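Local coordinates for protein TodX (Pseudomonas putida, PDB 3BS0) that carries toluene, and probably related aromatic hydrocarbons, across the outer membrane as a barrel-shaped transporter of the FadL family, at residues Thr243-Leu254 / Pro265-Glu276; Leu176-Val187 / Phe315-Ala325. One frame throughout, in Å; residues are numbered along the deposited sequence.

How the contacts relate
Contact 1 is nested, along the chain, inside the long loop that contact 2 closes, and their centres lie about 14 Å apart. Strands 263-272 and 314-317 are neighbours, probably joined by a hydrogen bond from Ile-316 N to Asp-269 O at 2.8 Å. Contact 2 therefore continues the sheet of contact 1 through a second hairpin, 314-317/320-324, while the helix at Leu-186 packs against the apolar face that carries Leu-254 and Leu-266; Phe-315 touches both of these leucines. Bound C8E detergent lies about 4 Å from the side chain of Val-272 in contact 1 and of Val-324 in contact 2, consistent with apolar surfaces open to detergent or similar molecules.

Contact 1. Residues Thr243-Leu254 / Pro265-Glu276; sequences TSVGDLEGKATL and PLDGDIRVKNFE
Leu-248 O accepts Val-272 N at 3.0 Å and is also touched by the CA-H of Arg-271. Leu-248 N answers with a longer bond to Val-272 O. The same exchange repeats at Gly-250 with Ile-270 and at Ala-252 with Gly-268; at the far end Leu-254 N reaches Leu-266 O at 2.9 Å, while the return bond from Leu-266 N is weak. Between these pairs, Glu-249 and Arg-271 face each other as a non-hydrogen-bonded pair and run side by side. With CG anti to the backbone N (chi1 -156°), the Glu-249 carboxylate lies along the arginine's aliphatic part, Glu-249 OE1 being 3.2 Å from Arg-271 CG. The charged ends do not close into a salt bridge: Glu-249 OE1 stays 4.3 Å from Arg-271 NE. The carboxylate of Asp-269 comes in crosswise to that of Glu-249, their planes 73° apart, so that two acceptors of like charge lie close together; Arg-271, which has a long salt bridge to Asp-269, probably eases this. Were Glu-249 an alanine, the aliphatic part of Arg-271 would probably lose the carboxylate lying along it, with Asp-269 left beside the guanidinium. This is an antiparallel beta hairpin, strands 244-257 and 263-272, in the wall of a FadL-family barrel. On the same sheet face as Glu-249, Thr-253 OG1 donates to Asp-267 OD1 at 3.2 Å, nearly end-on to its C-O bond, and also has a weak bond with Arg-206. The other face is apolar. There Ala-252 CB meets Ile-270 CG2 at 3.6 Å, and Leu-254 and Leu-266 lie alongside each other, CD2 to CD2 at 4.0 Å, both touching Leu-190 of helix 186-194.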
# COMPACT_ATOMS: atom_id res chain seq x y z
N THR A 243 -6.91 7.98 8.81
CA THR A 243 -5.74 8.75 8.44
C THR A 243 -6.19 10.17 8.11
O THR A 243 -7.03 10.38 7.23
CB THR A 243 -5.06 8.13 7.22
OG1 THR A 243 -5.89 8.29 6.06
CG2 THR A 243 -4.83 6.65 7.46
N SER A 244 -5.64 11.14 8.83
CA SER A 244 -5.99 12.53 8.61
C SER A 244 -4.98 13.17 7.67
O SER A 244 -4.20 14.04 8.08
CB SER A 244 -6.01 13.30 9.93
OG SER A 244 -4.69 13.58 10.39
N VAL A 245 -4.99 12.74 6.41
CA VAL A 245 -4.06 13.28 5.41
C VAL A 245 -4.71 14.38 4.61
O VAL A 245 -5.92 14.35 4.36
CB VAL A 245 -3.58 12.20 4.43
CG1 VAL A 245 -4.69 11.85 3.46
CG2 VAL A 245 -2.37 12.69 3.69
N GLY A 246 -3.92 15.36 4.21
CA GLY A 246 -4.46 16.44 3.42
C GLY A 246 -4.53 16.03 1.96
O GLY A 246 -4.51 14.84 1.63
N ASP A 247 -4.63 17.02 1.08
CA ASP A 247 -4.68 16.77 -0.35
C ASP A 247 -3.27 16.48 -0.83
O ASP A 247 -2.31 16.99 -0.26
CB ASP A 247 -5.19 18.02 -1.09
CG ASP A 247 -6.55 18.49 -0.62
OD1 ASP A 247 -7.49 17.65 -0.55
OD2 ASP A 247 -6.70 19.69 -0.32
N LEU A 248 -3.13 15.65 -1.86
CA LEU A 248 -1.80 15.43 -2.40
C LEU A 248 -1.69 16.63 -3.32
O LEU A 248 -2.61 16.91 -4.09
CB LEU A 248 -1.73 14.16 -3.24
CG LEU A 248 -1.72 12.76 -2.63
CD1 LEU A 248 -1.26 11.78 -3.72
CD2 LEU A 248 -0.80 12.71 -1.43
N GLU A 249 -0.58 17.36 -3.24
CA GLU A 249 -0.39 18.52 -4.10
C GLU A 249 1.03 18.65 -4.64
O GLU A 249 2.00 18.35 -3.95
CB GLU A 249 -0.79 19.81 -3.37
CG GLU A 249 -1.18 20.90 -4.34
CD GLU A 249 -1.81 22.10 -3.68
OE1 GLU A 249 -2.60 21.89 -2.73
OE2 GLU A 249 -1.54 23.24 -4.11
N GLY A 250 1.14 19.09 -5.88
CA GLY A 250 2.44 19.23 -6.47
C GLY A 250 2.32 19.75 -7.89
O GLY A 250 1.28 20.27 -8.30
N LYS A 251 3.39 19.60 -8.64
CA LYS A 251 3.42 20.05 -10.01
C LYS A 251 3.00 18.93 -10.95
O LYS A 251 3.30 17.75 -10.70
CB LYS A 251 4.83 20.56 -10.36
CG LYS A 251 5.30 21.73 -9.49
CD LYS A 251 4.19 22.76 -9.30
CE LYS A 251 4.73 24.19 -9.18
NZ LYS A 251 3.65 25.21 -9.47
N ALA A 252 2.31 19.30 -12.01
CA ALA A 252 1.83 18.35 -13.00
C ALA A 252 1.79 19.03 -14.34
O ALA A 252 1.58 20.23 -14.44
CB ALA A 252 0.44 17.87 -12.62
N THR A 253 1.99 18.25 -15.39
CA THR A 253 1.95 18.77 -16.74
C THR A 253 0.76 18.18 -17.47
O THR A 253 0.71 16.98 -17.73
CB THR A 253 3.22 18.42 -17.53
OG1 THR A 253 4.37 18.95 -16.87
CG2 THR A 253 3.14 19.00 -18.94
N LEU A 254 -0.21 19.02 -17.78
CA LEU A 254 -1.37 18.56 -18.52
C LEU A 254 -0.96 18.78 -19.96
O LEU A 254 -0.54 19.88 -20.32
CB LEU A 254 -2.59 19.40 -18.22
CG LEU A 254 -3.66 19.12 -19.27
CD1 LEU A 254 -4.26 17.73 -19.05
CD2 LEU A 254 -4.74 20.19 -19.19
N PRO A 265 1.46 20.95 -24.14
CA PRO A 265 1.73 20.83 -22.70
C PRO A 265 1.35 22.06 -21.89
O PRO A 265 1.30 23.17 -22.42
CB PRO A 265 3.23 20.61 -22.65
CG PRO A 265 3.71 21.51 -23.76
CD PRO A 265 2.73 21.13 -24.87
N LEU A 266 1.10 21.87 -20.61
CA LEU A 266 0.76 23.00 -19.79
C LEU A 266 0.94 22.68 -18.31
O LEU A 266 0.21 21.86 -17.73
CB LEU A 266 -0.63 23.50 -20.15
CG LEU A 266 -1.97 23.18 -19.51
CD1 LEU A 266 -2.09 23.95 -18.22
CD2 LEU A 266 -3.10 23.60 -20.45
N ASP A 267 1.95 23.34 -17.73
CA ASP A 267 2.33 23.19 -16.32
C ASP A 267 1.40 23.93 -15.39
O ASP A 267 0.91 25.00 -15.73
CB ASP A 267 3.74 23.72 -16.08
CG ASP A 267 4.71 23.28 -17.13
OD1 ASP A 267 4.71 22.08 -17.48
OD2 ASP A 267 5.48 24.14 -17.60
N GLY A 268 1.20 23.36 -14.22
CA GLY A 268 0.33 23.98 -13.25
C GLY A 268 0.34 23.19 -11.96
O GLY A 268 1.22 22.36 -11.73
N ASP A 269 -0.64 23.47 -11.13
CA ASP A 269 -0.79 22.79 -9.86
C ASP A 269 -1.84 21.69 -10.00
O ASP A 269 -2.75 21.79 -10.82
CB ASP A 269 -1.24 23.79 -8.79
CG ASP A 269 -1.43 23.15 -7.44
OD1 ASP A 269 -0.41 22.86 -6.77
OD2 ASP A 269 -2.60 22.91 -7.05
N ILE A 270 -1.70 20.64 -9.20
CA ILE A 270 -2.66 19.55 -9.22
C ILE A 270 -2.85 19.08 -7.81
O ILE A 270 -1.91 19.02 -7.02
CB ILE A 270 -2.19 18.35 -10.08
CG1 ILE A 270 -3.39 17.45 -10.41
CG2 ILE A 270 -1.14 17.52 -9.35
CD1 ILE A 270 -3.11 16.42 -11.50
N ARG A 271 -4.10 18.80 -7.48
CA ARG A 271 -4.47 18.33 -6.17
C ARG A 271 -5.35 17.13 -6.34
O ARG A 271 -6.30 17.14 -7.13
CB ARG A 271 -5.27 19.39 -5.40
CG ARG A 271 -4.49 20.62 -4.99
CD ARG A 271 -5.41 21.62 -4.34
NE ARG A 271 -6.04 22.52 -5.31
CZ ARG A 271 -7.20 23.14 -5.10
NH1 ARG A 271 -7.87 22.95 -3.97
NH2 ARG A 271 -7.68 23.95 -6.03
N VAL A 272 -5.01 16.08 -5.61
CA VAL A 272 -5.78 14.86 -5.62
C VAL A 272 -6.47 14.95 -4.28
O VAL A 272 -5.90 14.63 -3.24
CB VAL A 272 -4.85 13.64 -5.71
CG1 VAL A 272 -5.66 12.36 -5.66
CG2 VAL A 272 -4.07 13.68 -7.01
N LYS A 273 -7.70 15.44 -4.29
CA LYS A 273 -8.48 15.63 -3.07
C LYS A 273 -9.08 14.38 -2.44
O LYS A 273 -8.95 13.27 -2.95
CB LYS A 273 -9.61 16.64 -3.32
CG LYS A 273 -9.16 18.06 -3.55
CD LYS A 273 -10.35 18.92 -3.89
CE LYS A 273 -10.10 20.39 -3.62
NZ LYS A 273 -11.34 21.19 -3.87
N ASN A 274 -9.75 14.61 -1.32
CA ASN A 274 -10.43 13.61 -0.51
C ASN A 274 -10.22 12.10 -0.68
O ASN A 274 -10.85 11.44 -1.50
CB ASN A 274 -11.93 13.89 -0.55
CG ASN A 274 -12.25 15.32 -0.22
OD1 ASN A 274 -12.01 15.78 0.91
ND2 ASN A 274 -12.77 16.06 -1.19
N PHE A 275 -9.31 11.60 0.15
CA PHE A 275 -8.95 10.20 0.29
C PHE A 275 -8.16 10.26 1.55
O PHE A 275 -7.42 11.22 1.78
CB PHE A 275 -7.95 9.67 -0.70
CG PHE A 275 -8.45 9.51 -2.05
CD1 PHE A 275 -9.66 8.87 -2.32
CD2 PHE A 275 -7.63 9.88 -3.09
CE1 PHE A 275 -10.01 8.60 -3.61
CE2 PHE A 275 -7.96 9.61 -4.37
CZ PHE A 275 -9.14 8.98 -4.64
N GLU A 276 -8.27 9.23 2.35
CA GLU A 276 -7.54 9.20 3.57
C GLU A 276 -7.16 7.74 3.57
O GLU A 276 -6.43 7.27 2.70
CB GLU A 276 -8.49 9.56 4.71
CG GLU A 276 -9.95 9.34 4.33
CD GLU A 276 -10.92 10.29 5.01
OE1 GLU A 276 -10.77 11.53 4.85
OE2 GLU A 276 -11.85 9.80 5.69

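Contact 2. Residues Leu176-Val187 / Phe315-Ala325; sequences LTAQGNLSGGLV and FISQLGGIDVA
Leu-186, at helix 186-194, reaches onto the hairpin 314-317/320-324. Leu-186 CB meets Ile-322 CG2 at 3.4 Å and lies close to Gly-321 O. Next, Leu-186 CG rests against the backbone at Gly-320 C, 3.7 Å away; a side chain on Gly-320 would point toward this leucine, and the backbone angles there already call for glycine. The chain then runs straight on (chi2 -176°) to Leu-186 CD1, which passes Gly-320 O and ends at the edge of the Phe-315 ring, near its plane and 4.1 Å from Phe-315 CE2. The other methyl, CD2, turns toward Leu-319 O. The backbone adds a bond from Leu-186 N to Gly-321 O at 3.2 Å. Earlier in the segment, Ser-183 and Asp-323 exchange N-H...O bonds, Ser-183 N to Asp-323 O being 2.8 Å, and Ala-325 N donates to Asn-181 O at 2.7 Å. Gly-180 ends helix 170-179 in a Schellman motif and turns the chain into this pairing. A two-residue strand between two short helices thus joins the hairpin's edge antiparallel, within a helix-bearing excursion from the barrel wall of a FadL-family transporter, probably on its extracellular side.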
# COMPACT_ATOMS: atom_id res chain seq x y z
N LEU A 176 -16.03 11.37 -20.05
CA LEU A 176 -15.91 12.02 -18.74
C LEU A 176 -16.60 13.36 -18.87
O LEU A 176 -17.48 13.71 -18.07
CB LEU A 176 -14.44 12.21 -18.37
CG LEU A 176 -13.81 10.90 -17.90
CD1 LEU A 176 -12.35 11.10 -17.59
CD2 LEU A 176 -14.56 10.42 -16.67
N THR A 177 -16.19 14.10 -19.90
CA THR A 177 -16.70 15.41 -20.22
C THR A 177 -18.21 15.36 -20.37
O THR A 177 -18.93 16.14 -19.74
CB THR A 177 -16.06 15.92 -21.52
OG1 THR A 177 -14.71 16.31 -21.26
CG2 THR A 177 -16.81 17.11 -22.06
N ALA A 178 -18.68 14.44 -21.20
CA ALA A 178 -20.11 14.29 -21.44
C ALA A 178 -20.89 13.82 -20.21
O ALA A 178 -22.09 14.08 -20.09
CB ALA A 178 -20.33 13.33 -22.59
N GLN A 179 -20.21 13.12 -19.30
CA GLN A 179 -20.84 12.64 -18.07
C GLN A 179 -20.85 13.79 -17.06
O GLN A 179 -21.52 13.72 -16.03
CB GLN A 179 -20.03 11.50 -17.45
CG GLN A 179 -19.93 10.21 -18.26
CD GLN A 179 -18.94 9.22 -17.65
OE1 GLN A 179 -17.78 9.55 -17.39
NE2 GLN A 179 -19.40 8.00 -17.41
N GLY A 180 -20.09 14.83 -17.37
CA GLY A 180 -20.00 15.96 -16.48
C GLY A 180 -18.91 15.77 -15.43
O GLY A 180 -18.70 16.62 -14.56
N ASN A 181 -18.22 14.63 -15.49
CA ASN A 181 -17.16 14.37 -14.52
C ASN A 181 -15.90 15.14 -14.82
O ASN A 181 -15.03 15.25 -13.96
CB ASN A 181 -16.87 12.87 -14.45
CG ASN A 181 -17.95 12.12 -13.71
OD1 ASN A 181 -18.23 12.42 -12.54
ND2 ASN A 181 -18.59 11.16 -14.38
N LEU A 182 -15.80 15.67 -16.03
CA LEU A 182 -14.62 16.45 -16.41
C LEU A 182 -15.04 17.89 -16.72
O LEU A 182 -15.83 18.14 -17.63
CB LEU A 182 -13.93 15.80 -17.61
CG LEU A 182 -12.50 16.26 -17.82
CD1 LEU A 182 -11.71 15.16 -18.50
CD2 LEU A 182 -12.49 17.54 -18.64
N SER A 183 -14.51 18.83 -15.97
CA SER A 183 -14.87 20.22 -16.17
C SER A 183 -13.67 21.13 -16.14
O SER A 183 -12.53 20.68 -16.02
CB SER A 183 -15.83 20.67 -15.08
OG SER A 183 -16.80 19.69 -14.84
N GLY A 184 -13.96 22.42 -16.23
CA GLY A 184 -12.92 23.42 -16.20
C GLY A 184 -12.90 24.24 -17.46
O GLY A 184 -13.40 23.81 -18.51
N GLY A 185 -12.33 25.44 -17.36
CA GLY A 185 -12.23 26.31 -18.51
C GLY A 185 -11.33 25.74 -19.59
O GLY A 185 -11.38 26.19 -20.74
N LEU A 186 -10.51 24.76 -19.25
CA LEU A 186 -9.62 24.18 -20.26
C LEU A 186 -10.38 23.26 -21.17
O LEU A 186 -9.90 22.88 -22.24
CB LEU A 186 -8.45 23.43 -19.61
CG LEU A 186 -7.19 24.25 -19.34
CD1 LEU A 186 -6.08 23.36 -18.79
CD2 LEU A 186 -6.75 24.94 -20.64
N VAL A 187 -11.59 22.90 -20.77
CA VAL A 187 -12.40 22.03 -21.60
C VAL A 187 -12.66 22.72 -22.93
O VAL A 187 -12.23 22.22 -23.97
CB VAL A 187 -13.75 21.67 -20.93
CG1 VAL A 187 -14.64 20.92 -21.91
CG2 VAL A 187 -13.50 20.84 -19.70
N PHE A 315 -6.63 20.35 -11.44
CA PHE A 315 -5.41 20.84 -12.06
C PHE A 315 -5.69 22.29 -12.47
O PHE A 315 -6.73 22.60 -13.05
CB PHE A 315 -5.05 20.03 -13.29
CG PHE A 315 -3.98 20.67 -14.15
CD1 PHE A 315 -2.63 20.49 -13.87
CD2 PHE A 315 -4.34 21.46 -15.24
CE1 PHE A 315 -1.66 21.08 -14.66
CE2 PHE A 315 -3.38 22.05 -16.04
CZ PHE A 315 -2.03 21.87 -15.75
N ILE A 316 -4.74 23.16 -12.19
CA ILE A 316 -4.95 24.55 -12.51
C ILE A 316 -3.70 25.25 -12.99
O ILE A 316 -2.63 25.09 -12.43
CB ILE A 316 -5.55 25.24 -11.27
CG1 ILE A 316 -6.15 26.59 -11.64
CG2 ILE A 316 -4.50 25.36 -10.17
CD1 ILE A 316 -7.03 27.11 -10.53
N SER A 317 -3.85 26.02 -14.06
CA SER A 317 -2.76 26.76 -14.65
C SER A 317 -3.18 28.21 -14.92
O SER A 317 -4.33 28.61 -14.65
CB SER A 317 -2.33 26.11 -15.96
OG SER A 317 -3.41 26.10 -16.88
N GLN A 318 -2.25 28.99 -15.46
CA GLN A 318 -2.48 30.39 -15.78
C GLN A 318 -3.50 30.50 -16.92
O GLN A 318 -4.22 31.50 -17.02
CB GLN A 318 -1.16 31.05 -16.18
CG GLN A 318 -0.96 32.45 -15.59
CD GLN A 318 -1.42 32.56 -14.15
OE1 GLN A 318 -2.59 32.87 -13.89
NE2 GLN A 318 -0.52 32.29 -13.21
N LEU A 319 -3.55 29.47 -17.75
CA LEU A 319 -4.47 29.44 -18.88
C LEU A 319 -5.82 28.84 -18.53
O LEU A 319 -6.76 28.93 -19.32
CB LEU A 319 -3.86 28.64 -20.02
CG LEU A 319 -2.86 29.42 -20.85
CD1 LEU A 319 -2.29 28.51 -21.94
CD2 LEU A 319 -3.58 30.63 -21.46
N GLY A 320 -5.90 28.22 -17.36
CA GLY A 320 -7.14 27.60 -16.94
C GLY A 320 -6.85 26.28 -16.29
O GLY A 320 -5.68 25.91 -16.12
N GLY A 321 -7.90 25.56 -15.90
CA GLY A 321 -7.70 24.27 -15.28
C GLY A 321 -8.73 23.23 -15.70
O GLY A 321 -9.72 23.53 -16.38
N ILE A 322 -8.48 21.99 -15.32
CA ILE A 322 -9.41 20.92 -15.60
C ILE A 322 -9.65 20.21 -14.30
O ILE A 322 -8.73 20.02 -13.50
CB ILE A 322 -8.89 19.94 -16.63
CG1 ILE A 322 -7.42 19.65 -16.36
CG2 ILE A 322 -9.13 20.50 -18.04
CD1 ILE A 322 -6.77 18.85 -17.45
N ASP A 323 -10.89 19.84 -14.08
CA ASP A 323 -11.29 19.19 -12.84
C ASP A 323 -11.95 17.84 -13.11
O ASP A 323 -12.86 17.74 -13.93
CB ASP A 323 -12.25 20.14 -12.12
CG ASP A 323 -12.92 19.51 -10.95
OD1 ASP A 323 -13.35 18.35 -11.06
OD2 ASP A 323 -13.02 20.21 -9.91
N VAL A 324 -11.50 16.80 -12.43
CA VAL A 324 -12.10 15.49 -12.63
C VAL A 324 -12.78 14.99 -11.36
O VAL A 324 -12.16 14.89 -10.31
CB VAL A 324 -11.07 14.45 -13.11
CG1 VAL A 324 -11.79 13.26 -13.68
CG2 VAL A 324 -10.14 15.05 -14.15
N ALA A 325 -14.07 14.69 -11.46
CA ALA A 325 -14.85 14.20 -10.33
C ALA A 325 -15.17 12.73 -10.50
O ALA A 325 -16.16 12.37 -11.13
CB ALA A 325 -16.14 15.01 -10.20